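Local coordinates for protein spore cortex-lytic enzyme (PDB 6TCI) that probably acts as an N-acetylmuramyl-L-alanine amidase that hydrolyses spore cortex during germination, here represented by its N-terminal putative peptidoglycan-binding domain, at residues R46-K51 with Q66-A71. Residues are numbered along the deposited sequence; the frame is centred on the assembly and turned at random.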
# COMPACT_ATOMS: atom_id res chain seq x y z
N ARG A 46 -1.11 0.55 6.97
CA ARG A 46 -0.75 1.20 8.23
C ARG A 46 0.38 0.47 8.94
O ARG A 46 1.28 1.11 9.51
CB ARG A 46 -1.99 1.33 9.12
CG ARG A 46 -2.98 2.34 8.58
CD ARG A 46 -4.25 2.32 9.39
NE ARG A 46 -3.97 2.60 10.80
CZ ARG A 46 -4.08 3.80 11.35
NH1 ARG A 46 -4.49 4.85 10.64
NH2 ARG A 46 -3.76 3.97 12.62
N ASN A 47 0.38 -0.87 8.91
CA ASN A 47 1.47 -1.61 9.54
C ASN A 47 2.78 -1.38 8.81
O ASN A 47 3.85 -1.30 9.43
CB ASN A 47 1.13 -3.10 9.58
CG ASN A 47 0.08 -3.42 10.61
OD1 ASN A 47 -0.03 -2.72 11.62
ND2 ASN A 47 -0.70 -4.46 10.36
N PHE A 48 2.73 -1.27 7.47
CA PHE A 48 3.92 -0.92 6.71
C PHE A 48 4.43 0.46 7.10
O PHE A 48 5.63 0.65 7.32
CB PHE A 48 3.62 -0.97 5.21
CG PHE A 48 4.73 -0.42 4.37
CD1 PHE A 48 5.81 -1.21 4.04
CD2 PHE A 48 4.71 0.90 3.95
CE1 PHE A 48 6.85 -0.71 3.30
CE2 PHE A 48 5.76 1.40 3.19
CZ PHE A 48 6.83 0.59 2.87
N GLN A 49 3.52 1.44 7.17
CA GLN A 49 3.93 2.79 7.55
C GLN A 49 4.60 2.81 8.92
O GLN A 49 5.64 3.44 9.09
CB GLN A 49 2.74 3.75 7.49
CG GLN A 49 2.29 4.02 6.06
CD GLN A 49 1.01 4.82 6.01
OE1 GLN A 49 0.10 4.61 6.81
NE2 GLN A 49 0.93 5.75 5.06
N GLU A 50 4.02 2.10 9.89
CA GLU A 50 4.60 2.05 11.23
C GLU A 50 5.99 1.44 11.20
O GLU A 50 6.93 1.99 11.78
CB GLU A 50 3.67 1.27 12.17
CG GLU A 50 4.17 1.18 13.60
CD GLU A 50 3.42 2.11 14.54
OE1 GLU A 50 2.18 2.25 14.37
OE2 GLU A 50 4.06 2.69 15.44
N LYS A 51 6.14 0.30 10.52
CA LYS A 51 7.43 -0.39 10.48
C LYS A 51 8.50 0.48 9.84
O LYS A 51 9.66 0.46 10.27
CB LYS A 51 7.29 -1.71 9.72
CG LYS A 51 8.57 -2.52 9.61
CD LYS A 51 9.02 -3.06 10.98
CE LYS A 51 8.01 -4.04 11.54
NZ LYS A 51 8.58 -4.85 12.66
N GLN A 66 7.05 5.94 -2.40
CA GLN A 66 8.49 5.88 -2.61
C GLN A 66 9.15 4.91 -1.64
O GLN A 66 10.05 4.15 -2.02
CB GLN A 66 9.10 7.28 -2.48
CG GLN A 66 8.80 8.17 -3.67
CD GLN A 66 8.94 9.65 -3.35
OE1 GLN A 66 9.52 10.02 -2.33
NE2 GLN A 66 8.39 10.49 -4.22
N MET A 67 8.69 4.91 -0.39
CA MET A 67 9.23 3.97 0.59
C MET A 67 8.88 2.53 0.23
O MET A 67 9.71 1.63 0.39
CB MET A 67 8.70 4.32 1.98
CG MET A 67 9.27 3.46 3.10
SD MET A 67 10.96 3.91 3.53
CE MET A 67 10.70 5.51 4.28
N LEU A 68 7.67 2.30 -0.26
CA LEU A 68 7.26 0.94 -0.61
C LEU A 68 8.06 0.41 -1.80
O LEU A 68 8.45 -0.76 -1.81
CB LEU A 68 5.75 0.92 -0.88
CG LEU A 68 5.14 -0.46 -1.09
CD1 LEU A 68 5.47 -1.39 0.08
CD2 LEU A 68 3.64 -0.35 -1.31
N VAL A 69 8.34 1.27 -2.78
CA VAL A 69 9.20 0.89 -3.90
C VAL A 69 10.62 0.59 -3.41
O VAL A 69 11.23 -0.41 -3.82
CB VAL A 69 9.16 1.97 -4.99
CG1 VAL A 69 10.19 1.70 -6.04
CG2 VAL A 69 7.76 2.06 -5.60
N LYS A 70 11.16 1.44 -2.55
CA LYS A 70 12.50 1.21 -2.01
C LYS A 70 12.56 -0.09 -1.21
O LYS A 70 13.53 -0.85 -1.31
CB LYS A 70 12.93 2.40 -1.16
CG LYS A 70 14.34 2.31 -0.59
CD LYS A 70 14.67 3.54 0.25
CE LYS A 70 16.07 3.46 0.85
N ALA A 71 11.51 -0.37 -0.43
CA ALA A 71 11.48 -1.56 0.41
C ALA A 71 11.32 -2.86 -0.38
O ALA A 71 11.63 -3.93 0.16
CB ALA A 71 10.35 -1.45 1.43
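F48 lays one face of its ring against the CD1 methyl of L68, a CH-pi contact with CD1 3.9 Å from the ring centroid and 23° off the ring normal. CG of F48 lies anti to the backbone N (chi1 171°), which carries the ring toward 66-71. Its leading atom CZ comes within 3.5 Å of L68 CA, close to the backbone itself. A long flat side chain suits this place, because the segment axes come no closer than 11.2 Å and the phenyl reaches across to L68. M67 brings its CG methylene to 3.8 Å from F48 CZ at an oblique angle, and the bends at chi2 and chi3 turn its sulfur end aside from the ring. At the ring edge, CB of A71 sits 4.0 Å from F48 CE1; so small a side chain lets the ring lie near the helix. The side-chain contacts are apolar, though M67 O lies at the ring's edge, in its plane. Beyond the two segments, F52 stacks on F48, while L23 and L19 of helix 14-25 touch F48 and L68 respectively. With the segments crossing at 78°, F48 and L68 join helices 39-51 and 62-71 in the hydrophobic core of the three-helix peptidoglycan-binding domain fold.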